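Local coordinates for protein MmcR (Streptomyces lavendulae, PDB 3GWZ) that transfers a methyl group from S-adenosyl-L-methionine to a quinone hydroxyl during the biosynthesis of mitomycins A and B, working as a homodimer, at residues N308-R313 against S317-D322; L354-G357 against R362-E365; W140-Q145 against L326-G331; E338-L343 against L348-S353; G192-A197 against G214-A219. One frame throughout, in Å; residues are numbered along the deposited sequence.

How the contacts relate
The five contacts range from subunit interface to domain edge. Contact 3 is fully buried, a helix-helix packing in which a valine meets both an indole and an alanine, beside the second subunit. Contact 1 lies farther back along the same helix, 316-329, and also meets the second subunit, but combines thin apolar packing with a substrate-binding asparagine. Contacts 2 and 4 share strand 348-355 of the large sheet, one a backbone-bonded hairpin and the other helix-on-strand packing with a bridging water; both are partly buried. Contact 5 pairs two helices of the cofactor region without hydrogen bonds and touches contact 2 through Cys356 and Val194. Leu309 links contact 1 to contacts 2 and 4.

Contact 1 (N308-R313 against S317-D322); sequences NLIDER and STLFVD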
# COMPACT_ATOMS: atom_id res chain seq x y z
N ASN A 308 6.32 2.80 -31.30
CA ASN A 308 4.96 2.78 -31.78
C ASN A 308 5.00 3.02 -33.28
O ASN A 308 5.56 4.01 -33.73
CB ASN A 308 4.14 3.86 -31.06
CG ASN A 308 4.23 3.74 -29.53
OD1 ASN A 308 4.15 2.65 -28.98
ND2 ASN A 308 4.40 4.88 -28.86
N LEU A 309 4.44 2.10 -34.06
CA LEU A 309 4.41 2.30 -35.50
C LEU A 309 3.01 2.66 -35.99
O LEU A 309 2.03 2.04 -35.60
CB LEU A 309 4.92 1.07 -36.25
CG LEU A 309 6.39 1.15 -36.67
CD1 LEU A 309 7.27 1.40 -35.47
CD2 LEU A 309 6.83 -0.11 -37.39
N ILE A 310 2.95 3.68 -36.84
CA ILE A 310 1.70 4.10 -37.46
C ILE A 310 1.42 3.24 -38.69
O ILE A 310 2.23 3.20 -39.62
CB ILE A 310 1.79 5.55 -37.94
CG1 ILE A 310 2.03 6.48 -36.75
CG2 ILE A 310 0.54 5.94 -38.75
CD1 ILE A 310 0.90 6.47 -35.76
N ASP A 311 0.29 2.54 -38.67
CA ASP A 311 -0.14 1.77 -39.83
C ASP A 311 -1.31 2.45 -40.51
O ASP A 311 -1.54 3.65 -40.33
CB ASP A 311 -0.48 0.32 -39.44
CG ASP A 311 -1.63 0.23 -38.46
OD1 ASP A 311 -2.38 1.22 -38.30
OD2 ASP A 311 -1.80 -0.84 -37.85
N GLU A 312 -2.07 1.68 -41.29
CA GLU A 312 -3.09 2.24 -42.16
C GLU A 312 -4.30 2.78 -41.40
O GLU A 312 -4.94 3.72 -41.85
CB GLU A 312 -3.53 1.20 -43.20
CG GLU A 312 -2.45 0.83 -44.21
CD GLU A 312 -1.18 0.28 -43.55
OE1 GLU A 312 -1.30 -0.45 -42.54
OE2 GLU A 312 -0.07 0.58 -44.05
N ARG A 313 -4.62 2.17 -40.27
CA ARG A 313 -5.75 2.65 -39.47
C ARG A 313 -5.38 2.69 -37.99
O ARG A 313 -5.75 1.80 -37.23
CB ARG A 313 -6.99 1.78 -39.69
CG ARG A 313 -8.29 2.49 -39.33
CD ARG A 313 -9.44 1.52 -39.16
NE ARG A 313 -9.08 0.44 -38.25
CZ ARG A 313 -9.95 -0.41 -37.72
NH1 ARG A 313 -11.25 -0.30 -38.00
NH2 ARG A 313 -9.53 -1.36 -36.89
N SER A 317 -6.08 6.03 -29.52
CA SER A 317 -5.11 6.11 -28.44
C SER A 317 -3.69 6.32 -28.96
O SER A 317 -2.89 7.04 -28.35
CB SER A 317 -5.15 4.84 -27.58
OG SER A 317 -4.19 4.91 -26.54
N THR A 318 -3.38 5.67 -30.08
CA THR A 318 -2.06 5.78 -30.69
C THR A 318 -1.84 7.21 -31.17
O THR A 318 -0.75 7.77 -31.04
CB THR A 318 -1.92 4.81 -31.86
OG1 THR A 318 -1.95 3.46 -31.37
CG2 THR A 318 -0.61 5.05 -32.62
N LEU A 319 -2.89 7.79 -31.72
CA LEU A 319 -2.83 9.17 -32.20
C LEU A 319 -2.82 10.19 -31.05
O LEU A 319 -2.21 11.26 -31.16
CB LEU A 319 -3.96 9.44 -33.20
CG LEU A 319 -3.90 8.56 -34.47
CD1 LEU A 319 -4.97 8.99 -35.46
CD2 LEU A 319 -2.52 8.65 -35.12
N PHE A 320 -3.48 9.88 -29.94
CA PHE A 320 -3.40 10.76 -28.78
C PHE A 320 -1.96 10.84 -28.26
O PHE A 320 -1.45 11.91 -27.94
CB PHE A 320 -4.37 10.32 -27.66
CG PHE A 320 -5.78 10.77 -27.88
CD1 PHE A 320 -6.08 12.13 -27.91
CD2 PHE A 320 -6.81 9.85 -28.05
CE1 PHE A 320 -7.39 12.56 -28.12
CE2 PHE A 320 -8.10 10.27 -28.26
CZ PHE A 320 -8.40 11.62 -28.29
N VAL A 321 -1.30 9.69 -28.19
CA VAL A 321 0.09 9.68 -27.73
C VAL A 321 0.98 10.45 -28.70
O VAL A 321 1.91 11.14 -28.29
CB VAL A 321 0.61 8.25 -27.52
CG1 VAL A 321 2.12 8.26 -27.25
CG2 VAL A 321 -0.13 7.60 -26.35
N ASP A 322 0.68 10.34 -29.99
CA ASP A 322 1.40 11.12 -31.00
C ASP A 322 1.30 12.62 -30.73
O ASP A 322 2.27 13.36 -30.87
CB ASP A 322 0.85 10.82 -32.40
CG ASP A 322 1.46 11.72 -33.47
OD1 ASP A 322 2.61 11.43 -33.91
OD2 ASP A 322 0.81 12.72 -33.86
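Asn308 ND2, which meets the helix only marginally, at 4.4 Å from Val321 CG1, is gripped by a hydrogen bond with OE2 of Glu333. Glu333 is itself tied to the helix, because its backbone N bonds Asp322 OD1, a second-shell link that probably steadies the carboxylate holding the amide. The arrangement matters because Asn308 binds the substrate and its side chain also touches His276 and His279, the latter the inferred proton acceptor. A bound 2-methyl-2,4-pentanediol molecule close to Val321 is consistent with an accessible pocket at this point.

No hydrogen bond crosses directly between 308-313 and 317-322; the remainder of the contact is apolar. Ile310 carries CG1 beside its backbone N (chi1 -62°), and this branch extends CD1 to the helix. The methyl meets Thr318 CG2 at 3.8 Å, the two side chains passing in opposing directions. It also touches Leu319 CD2 at 4.1 Å, where the leucine lies crosswise to the isoleucine. The touches are few, each between single methyls. Beyond Ile310 the chain turns away into solvent, with a weak bond of 3.1 Å from Arg313 N to Asp311 OD1.

The contact lies where strand 302-308 leaves the central sheet and the chain folds back into helix 316-329. Leu309 points the other way, onto strand 361-368 and helix 336-344, while the second subunit packs its Arg93 on Ile310 and its Thr97 on Leu319, and its Arg90 forms a salt bridge with Asp322.

Contact 2 (L354-G357 against R362-E365); sequences LPCG and RIVE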
# COMPACT_ATOMS: atom_id res chain seq x y z
N LEU A 354 8.81 -7.15 -36.16
CA LEU A 354 8.12 -8.18 -35.38
C LEU A 354 7.08 -7.56 -34.46
O LEU A 354 7.26 -6.43 -33.98
CB LEU A 354 9.14 -8.95 -34.55
CG LEU A 354 10.37 -9.41 -35.33
CD1 LEU A 354 11.56 -9.66 -34.42
CD2 LEU A 354 10.03 -10.64 -36.15
N PRO A 355 6.00 -8.29 -34.21
CA PRO A 355 4.96 -7.81 -33.29
C PRO A 355 5.47 -7.86 -31.86
O PRO A 355 6.33 -8.67 -31.53
CB PRO A 355 3.83 -8.82 -33.49
CG PRO A 355 4.49 -10.06 -33.95
CD PRO A 355 5.72 -9.65 -34.70
N CYS A 356 4.95 -6.98 -31.02
CA CYS A 356 5.38 -6.93 -29.64
C CYS A 356 4.18 -6.58 -28.77
O CYS A 356 3.86 -5.41 -28.59
CB CYS A 356 6.50 -5.90 -29.49
SG CYS A 356 7.28 -5.94 -27.90
N GLY A 357 3.53 -7.60 -28.23
CA GLY A 357 2.37 -7.40 -27.39
C GLY A 357 1.29 -6.59 -28.07
O GLY A 357 1.37 -6.30 -29.26
N ARG A 362 6.11 -2.15 -32.17
CA ARG A 362 6.73 -3.20 -32.97
C ARG A 362 8.23 -3.20 -32.75
O ARG A 362 8.80 -2.19 -32.32
CB ARG A 362 6.41 -3.04 -34.46
CG ARG A 362 4.98 -3.44 -34.82
CD ARG A 362 4.77 -3.55 -36.33
NE ARG A 362 5.34 -4.77 -36.90
CZ ARG A 362 4.74 -5.96 -36.89
NH1 ARG A 362 3.56 -6.11 -36.32
NH2 ARG A 362 5.33 -7.01 -37.45
N ILE A 363 8.87 -4.33 -33.03
CA ILE A 363 10.32 -4.42 -32.99
C ILE A 363 10.83 -4.39 -34.42
O ILE A 363 10.51 -5.28 -35.20
CB ILE A 363 10.79 -5.74 -32.33
CG1 ILE A 363 10.34 -5.80 -30.87
CG2 ILE A 363 12.32 -5.87 -32.41
CD1 ILE A 363 10.31 -7.22 -30.31
N VAL A 364 11.58 -3.35 -34.78
CA VAL A 364 12.15 -3.29 -36.11
C VAL A 364 13.61 -3.70 -36.05
O VAL A 364 14.44 -2.98 -35.49
CB VAL A 364 11.99 -1.90 -36.73
CG1 VAL A 364 12.49 -1.90 -38.17
CG2 VAL A 364 10.53 -1.46 -36.68
N GLU A 365 13.93 -4.87 -36.60
CA GLU A 365 15.30 -5.37 -36.60
C GLU A 365 16.06 -4.82 -37.80
O GLU A 365 15.61 -4.94 -38.94
CB GLU A 365 15.32 -6.90 -36.62
CG GLU A 365 16.75 -7.46 -36.67
CD GLU A 365 16.78 -8.97 -36.82
OE1 GLU A 365 15.96 -9.52 -37.57
OE2 GLU A 365 17.64 -9.61 -36.17
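Leu354 and Ile363 form the tight half of this contact, an antiparallel hydrogen-bonded pair in a beta hairpin. Leu354 N donates to Ile363 O at 2.7 Å and Ile363 N to Leu354 O at 2.8 Å, both nearly straight and in the carbonyl plane. Their side chains share one face of the sheet, CB to CB 4.2 Å. On that buried face Ile363 CD1 also reaches Cys356 SG at 4.1 Å.

The next pair, Pro355 with Arg362, is non-hydrogen-bonded, a position where proline sacrifices no strand bond. This side is the more solvent-exposed, held by no cross-strand hydrogen bond. A bend in the Arg362 side chain (chi3 76°) lays the guanidinium over the Leu354-Pro355 peptide, with one face above Leu354 C and Pro355 N, and NH2 lies 3.5 Å from Pro355 N. NE is hydrogen-bonded to Ser353 OG, which helps hold the guanidinium over the peptide.

Strand 361-368 runs between 348-355 and 302-308 in the central sheet, bonding Asp307 and Val305 on its far side. Helix 173-197 covers Cys356 and Ile363 through Gln193, Val194 and Ala197, while Val364 faces Leu309 and Val350.

Contact 3 (W140-Q145 against L326-G331); sequences WRAWEQ and LVLVGG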
# COMPACT_ATOMS: atom_id res chain seq x y z
N TRP A 140 -0.13 20.07 -17.79
CA TRP A 140 -1.36 20.72 -18.25
C TRP A 140 -1.06 22.01 -19.03
O TRP A 140 -1.73 22.31 -20.01
CB TRP A 140 -2.27 21.02 -17.04
CG TRP A 140 -3.67 21.49 -17.36
CD1 TRP A 140 -4.12 22.79 -17.38
CD2 TRP A 140 -4.81 20.67 -17.64
NE1 TRP A 140 -5.46 22.82 -17.68
CE2 TRP A 140 -5.91 21.53 -17.85
CE3 TRP A 140 -5.01 19.29 -17.76
CZ2 TRP A 140 -7.19 21.06 -18.16
CZ3 TRP A 140 -6.27 18.81 -18.07
CH2 TRP A 140 -7.35 19.70 -18.26
N ARG A 141 -0.05 22.77 -18.60
CA ARG A 141 0.22 24.04 -19.28
C ARG A 141 0.79 23.87 -20.68
O ARG A 141 0.59 24.73 -21.55
CB ARG A 141 1.12 24.97 -18.46
CG ARG A 141 1.02 26.41 -18.99
CD ARG A 141 1.79 27.43 -18.18
NE ARG A 141 1.21 27.64 -16.85
CZ ARG A 141 1.07 28.83 -16.28
NH1 ARG A 141 1.45 29.93 -16.92
NH2 ARG A 141 0.55 28.92 -15.06
N ALA A 142 1.48 22.77 -20.94
CA ALA A 142 1.94 22.52 -22.30
C ALA A 142 0.74 22.41 -23.23
O ALA A 142 0.78 22.89 -24.37
CB ALA A 142 2.82 21.26 -22.36
N TRP A 143 -0.34 21.80 -22.74
CA TRP A 143 -1.58 21.67 -23.51
C TRP A 143 -2.29 23.02 -23.70
O TRP A 143 -2.98 23.23 -24.70
CB TRP A 143 -2.52 20.65 -22.87
CG TRP A 143 -1.99 19.27 -23.08
CD1 TRP A 143 -1.23 18.53 -22.22
CD2 TRP A 143 -2.12 18.49 -24.27
NE1 TRP A 143 -0.89 17.33 -22.80
CE2 TRP A 143 -1.43 17.28 -24.05
CE3 TRP A 143 -2.78 18.69 -25.49
CZ2 TRP A 143 -1.37 16.27 -25.02
CZ3 TRP A 143 -2.72 17.69 -26.45
CH2 TRP A 143 -2.02 16.49 -26.21
N GLU A 144 -2.12 23.91 -22.73
CA GLU A 144 -2.64 25.27 -22.85
C GLU A 144 -2.19 25.87 -24.18
O GLU A 144 -2.95 26.58 -24.84
CB GLU A 144 -2.14 26.11 -21.69
CG GLU A 144 -2.65 27.56 -21.67
CD GLU A 144 -1.84 28.42 -20.73
OE1 GLU A 144 -1.94 28.21 -19.50
OE2 GLU A 144 -1.09 29.28 -21.22
N GLN A 145 -0.95 25.57 -24.57
CA GLN A 145 -0.33 26.18 -25.73
C GLN A 145 -0.28 25.23 -26.93
O GLN A 145 0.61 25.34 -27.78
CB GLN A 145 1.08 26.68 -25.36
CG GLN A 145 1.06 27.80 -24.33
CD GLN A 145 0.50 29.08 -24.91
OE1 GLN A 145 0.80 29.41 -26.06
NE2 GLN A 145 -0.31 29.80 -24.14
N LEU A 326 4.15 15.60 -29.57
CA LEU A 326 4.25 16.92 -30.20
C LEU A 326 4.36 18.00 -29.14
O LEU A 326 5.26 18.83 -29.14
CB LEU A 326 3.03 17.17 -31.08
CG LEU A 326 2.79 18.61 -31.53
CD1 LEU A 326 3.86 19.03 -32.52
CD2 LEU A 326 1.40 18.76 -32.13
N VAL A 327 3.42 17.97 -28.20
CA VAL A 327 3.34 18.97 -27.16
C VAL A 327 4.57 19.00 -26.24
O VAL A 327 5.12 20.06 -25.96
CB VAL A 327 2.04 18.76 -26.36
CG1 VAL A 327 2.08 19.45 -25.02
CG2 VAL A 327 0.87 19.23 -27.19
N LEU A 328 5.03 17.83 -25.80
CA LEU A 328 6.08 17.78 -24.80
C LEU A 328 7.48 18.03 -25.38
O LEU A 328 8.25 18.81 -24.83
CB LEU A 328 6.08 16.43 -24.06
CG LEU A 328 4.86 16.12 -23.20
CD1 LEU A 328 5.05 14.78 -22.51
CD2 LEU A 328 4.63 17.22 -22.18
N VAL A 329 7.79 17.35 -26.47
CA VAL A 329 9.16 17.37 -27.00
C VAL A 329 9.22 17.59 -28.51
O VAL A 329 10.29 17.46 -29.12
CB VAL A 329 9.93 16.07 -26.64
CG1 VAL A 329 10.12 15.95 -25.13
CG2 VAL A 329 9.23 14.84 -27.21
N GLY A 330 8.09 17.92 -29.12
CA GLY A 330 8.05 18.11 -30.56
C GLY A 330 8.31 16.84 -31.34
O GLY A 330 8.75 16.88 -32.49
N GLY A 331 8.02 15.70 -30.73
CA GLY A 331 8.16 14.42 -31.39
C GLY A 331 6.96 14.03 -32.23
O GLY A 331 6.06 14.83 -32.45
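Over one face of the Trp143 indole lies Val327 CG2, a CH-pi contact with the methyl 3.9 Å from the centroid of the six-membered ring and only 9° off the ring normal. The ring also meets His139, the planes inclined at about 30°, and touches Leu323 and Leu324. This is helix-helix packing in a COMT-type methyltransferase: helix 137-144, which also borders the second subunit, rests against the C-terminal part of helix 316-329.

Val327 serves both its neighbours by splitting its branches. With CG1 anti to the backbone N (chi1 162°), CG2 goes to the indole, and CG1 is turned to Ala142 CB; the modelled 3.3 Å between these two carbons is too short to be taken literally. Leu328 CD2 adds a more distant touch to Ala142 CB, 4.4 Å. The four residues are buried, no hydrogen bond joins the segments, and the contact is purely apolar; Phe157 packs on Ala142 and Leu328 alongside.

Away from this apolar patch the helix turns a charged side to the dimer partner, where Glu144 forms salt bridges with Arg141 of the second subunit. Within the segment, Gln145 NE2 donates to Glu144 OE2 at 3.1 Å, in its own amide plane and onto the anti lone pair.

Contact 4 (E338-L343 against L348-S353); sequences EFAALL and LRVERS
Leu343 and Leu348 each set CG beside the backbone N, Leu343 with chi1 at -72°, and this brings both methyls of Leu343, and CD1 of Leu348, into the gap between helix and strand. Leu343 then divides its branches: CD2 goes to Leu348 CD1 at 3.7 Å, the two side chains meeting at a slant, and CD1 goes to Val350 CG2 at 3.6 Å, almost at a right angle. Val350 keeps CG2 available by placing CG1 anti to its backbone N, and the same CG2 reaches Ala340 CB at 4.3 Å.

The segments belong to helix 336-344 and to strand 348-355, the outermost strand at its end of a seven-stranded sheet ordered 3-2-1-4-5-7-6, the arrangement of class I methyltransferases. The short turn between them reverses the chain, their directions differing by 140°. Leu348 N closes this turn by donating to Leu343 O at 2.9 Å, arriving 41° above the carbonyl plane and so not along a lone pair. A water spans the gap, giving one hydrogen to Ala340 O at 2.8 Å and the other, over a longer 3.3 Å, to Leu348 O.

Leu290 and Ala294 of helix 283-296, together with Ile366, surround the two leucines on the buried side. Farther along the strand, Glu351 and Arg352 both face Glu365 in a classic beta bulge, and Arg352 NE forms a salt bridge with Glu365 OE1.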
# COMPACT_ATOMS: atom_id res chain seq x y z
N GLU A 338 8.49 5.49 -43.07
CA GLU A 338 9.14 6.70 -42.61
C GLU A 338 10.45 6.40 -41.88
O GLU A 338 11.46 7.06 -42.11
CB GLU A 338 8.17 7.54 -41.76
CG GLU A 338 7.20 8.34 -42.63
CD GLU A 338 6.01 8.89 -41.87
OE1 GLU A 338 5.74 8.43 -40.74
OE2 GLU A 338 5.34 9.79 -42.41
N PHE A 339 10.44 5.40 -41.01
CA PHE A 339 11.68 5.01 -40.34
C PHE A 339 12.70 4.53 -41.38
O PHE A 339 13.88 4.89 -41.31
CB PHE A 339 11.43 3.90 -39.31
CG PHE A 339 11.11 4.40 -37.93
CD1 PHE A 339 11.98 5.25 -37.26
CD2 PHE A 339 9.94 4.01 -37.30
CE1 PHE A 339 11.68 5.71 -35.98
CE2 PHE A 339 9.63 4.46 -36.02
CZ PHE A 339 10.51 5.31 -35.36
N ALA A 340 12.24 3.72 -42.33
CA ALA A 340 13.13 3.13 -43.33
C ALA A 340 13.87 4.20 -44.13
O ALA A 340 15.05 4.05 -44.43
CB ALA A 340 12.34 2.21 -44.27
N ALA A 341 13.16 5.28 -44.46
CA ALA A 341 13.78 6.40 -45.16
C ALA A 341 14.90 7.04 -44.35
O ALA A 341 15.97 7.36 -44.90
CB ALA A 341 12.72 7.44 -45.53
N LEU A 342 14.67 7.22 -43.05
CA LEU A 342 15.70 7.79 -42.17
C LEU A 342 16.84 6.79 -41.98
O LEU A 342 18.01 7.16 -41.92
CB LEU A 342 15.09 8.19 -40.82
CG LEU A 342 13.96 9.22 -40.91
CD1 LEU A 342 13.25 9.39 -39.57
CD2 LEU A 342 14.47 10.58 -41.42
N LEU A 343 16.50 5.51 -41.88
CA LEU A 343 17.52 4.48 -41.75
C LEU A 343 18.43 4.51 -42.99
O LEU A 343 19.65 4.42 -42.87
CB LEU A 343 16.88 3.10 -41.55
CG LEU A 343 16.25 2.91 -40.17
CD1 LEU A 343 15.27 1.73 -40.14
CD2 LEU A 343 17.31 2.75 -39.10
N LEU A 348 21.72 2.33 -42.80
CA LEU A 348 21.10 1.17 -42.18
C LEU A 348 19.94 0.68 -43.02
O LEU A 348 19.42 1.41 -43.86
CB LEU A 348 20.59 1.52 -40.77
CG LEU A 348 21.65 1.94 -39.75
CD1 LEU A 348 20.97 2.46 -38.48
CD2 LEU A 348 22.61 0.79 -39.44
N ARG A 349 19.50 -0.55 -42.78
CA ARG A 349 18.34 -1.05 -43.49
C ARG A 349 17.54 -2.04 -42.66
O ARG A 349 18.09 -2.75 -41.81
CB ARG A 349 18.75 -1.66 -44.83
CG ARG A 349 19.49 -2.97 -44.72
CD ARG A 349 19.87 -3.48 -46.11
NE ARG A 349 18.70 -3.73 -46.94
CZ ARG A 349 18.66 -3.57 -48.26
NH1 ARG A 349 19.73 -3.12 -48.91
NH2 ARG A 349 17.55 -3.83 -48.93
N VAL A 350 16.24 -2.09 -42.92
CA VAL A 350 15.35 -2.94 -42.16
C VAL A 350 15.48 -4.39 -42.60
O VAL A 350 15.37 -4.69 -43.79
CB VAL A 350 13.89 -2.50 -42.31
CG1 VAL A 350 12.96 -3.45 -41.55
CG2 VAL A 350 13.71 -1.07 -41.83
N GLU A 351 15.72 -5.28 -41.65
CA GLU A 351 15.77 -6.70 -41.92
C GLU A 351 14.36 -7.28 -41.81
O GLU A 351 13.89 -7.98 -42.70
CB GLU A 351 16.70 -7.41 -40.94
CG GLU A 351 17.18 -8.77 -41.40
CD GLU A 351 18.27 -8.69 -42.45
OE1 GLU A 351 18.36 -7.65 -43.14
OE2 GLU A 351 19.05 -9.66 -42.57
N ARG A 352 13.69 -6.96 -40.71
CA ARG A 352 12.30 -7.38 -40.53
C ARG A 352 11.68 -6.62 -39.37
O ARG A 352 12.38 -5.96 -38.61
CB ARG A 352 12.21 -8.88 -40.30
CG ARG A 352 12.95 -9.36 -39.06
CD ARG A 352 13.15 -10.87 -39.10
NE ARG A 352 14.12 -11.31 -38.11
CZ ARG A 352 13.84 -12.10 -37.07
NH1 ARG A 352 12.61 -12.54 -36.89
NH2 ARG A 352 14.80 -12.45 -36.23
N SER A 353 10.36 -6.69 -39.26
CA SER A 353 9.67 -6.08 -38.14
C SER A 353 8.77 -7.12 -37.49
O SER A 353 8.08 -7.87 -38.17
CB SER A 353 8.87 -4.84 -38.57
OG SER A 353 7.66 -5.20 -39.20
O HOH W 1 16.46 1.75 -45.21

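Contact 5 (G192-A197 against G214-A219); sequences GQVAAA and GSLMAA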
# COMPACT_ATOMS: atom_id res chain seq x y z
N GLY A 192 9.06 -7.43 -20.63
CA GLY A 192 8.79 -8.86 -20.73
C GLY A 192 8.39 -9.28 -22.13
O GLY A 192 8.79 -10.34 -22.61
N GLN A 193 7.59 -8.44 -22.79
CA GLN A 193 7.15 -8.72 -24.16
C GLN A 193 8.33 -8.76 -25.11
O GLN A 193 8.45 -9.68 -25.93
CB GLN A 193 6.14 -7.66 -24.64
CG GLN A 193 4.78 -7.75 -23.98
CD GLN A 193 3.95 -6.49 -24.18
OE1 GLN A 193 4.43 -5.50 -24.75
NE2 GLN A 193 2.71 -6.52 -23.72
N VAL A 194 9.22 -7.77 -25.02
CA VAL A 194 10.38 -7.75 -25.91
C VAL A 194 11.27 -8.97 -25.70
O VAL A 194 11.72 -9.61 -26.65
CB VAL A 194 11.25 -6.50 -25.69
CG1 VAL A 194 12.53 -6.63 -26.47
CG2 VAL A 194 10.49 -5.23 -26.09
N ALA A 195 11.52 -9.29 -24.43
CA ALA A 195 12.40 -10.40 -24.08
C ALA A 195 11.84 -11.73 -24.58
O ALA A 195 12.58 -12.69 -24.78
CB ALA A 195 12.62 -10.44 -22.56
N ALA A 196 10.54 -11.79 -24.78
CA ALA A 196 9.89 -13.02 -25.21
C ALA A 196 9.72 -13.05 -26.73
O ALA A 196 9.53 -14.12 -27.31
CB ALA A 196 8.54 -13.17 -24.52
N ALA A 197 9.80 -11.89 -27.36
CA ALA A 197 9.51 -11.77 -28.79
C ALA A 197 10.75 -11.79 -29.68
O ALA A 197 10.64 -11.91 -30.90
CB ALA A 197 8.67 -10.53 -29.06
N GLY A 214 15.90 1.20 -16.94
CA GLY A 214 16.59 -0.05 -17.19
C GLY A 214 15.76 -1.32 -17.15
O GLY A 214 16.32 -2.41 -17.18
N SER A 215 14.43 -1.21 -17.08
CA SER A 215 13.60 -2.41 -17.05
C SER A 215 13.73 -3.28 -18.31
O SER A 215 13.67 -4.51 -18.25
CB SER A 215 12.12 -2.08 -16.75
OG SER A 215 11.52 -1.33 -17.80
N LEU A 216 13.92 -2.65 -19.47
CA LEU A 216 14.11 -3.42 -20.68
C LEU A 216 15.40 -4.25 -20.59
O LEU A 216 15.39 -5.46 -20.85
CB LEU A 216 14.14 -2.54 -21.93
CG LEU A 216 14.42 -3.30 -23.23
CD1 LEU A 216 13.36 -4.37 -23.46
CD2 LEU A 216 14.51 -2.36 -24.44
N MSE A 217 16.50 -3.61 -20.23
CA MSE A 217 17.77 -4.34 -20.09
C MSE A 217 17.65 -5.44 -19.03
O MSE A 217 18.18 -6.54 -19.20
CB MSE A 217 18.93 -3.38 -19.77
CG MSE A 217 20.31 -4.04 -19.78
SE MSE A 217 20.86 -4.49 -21.59
CE MSE A 217 19.97 -6.20 -21.78
N ALA A 218 16.94 -5.14 -17.94
CA ALA A 218 16.78 -6.12 -16.86
C ALA A 218 16.02 -7.35 -17.33
O ALA A 218 16.42 -8.47 -17.05
CB ALA A 218 16.09 -5.48 -15.63
N ALA A 219 14.94 -7.14 -18.07
CA ALA A 219 14.13 -8.25 -18.57
C ALA A 219 14.91 -9.13 -19.55
O ALA A 219 14.87 -10.36 -19.47
CB ALA A 219 12.87 -7.72 -19.24
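Val194 and Leu216 make the buried centre of this helix pair, with Leu216 CD1 3.7 Å from Val194 CB and close to both valine methyls. Leu216 comes in crosswise to the valine; with CG anti to the backbone N (chi1 177°), it extends this methyl out to the partner helix. The setting is the Rossmann-like fold of class I methyltransferases, where helix 215-223 follows the glycine-rich loop after strand 205-209, and Gly210 of that loop binds S-adenosyl-L-methionine.

Toward the exposed side small residues line the rest of the interface. Ala195 CB lies 4.3 Å from Ala219 CB and 3.8 Å from Ala219 O, while Ala219 CB touches Gly192 N at 4.1 Å. The axes of the two segments pass 8.7 Å apart, crossing at -40°, and no hydrogen bond joins them.

In the next shell, Leu216 rests on Leu273 and Lys275 of strand 271-275; Lys275 binds the cofactor, which places the contact just behind the cofactor site. Val194 is backed by Cys356, and Ala219 by Ala191. Ser215 OG hydrogen-bonds the hydroxyl of Ser187, another residue of the S-adenosyl-L-methionine site, and so adds a polar link between the two helices beside the apolar contact. At the start of helix 215-223 Gly214 takes the N-cap position with a positive phi of 92°, and its O accepts Ala218 N at 2.9 Å.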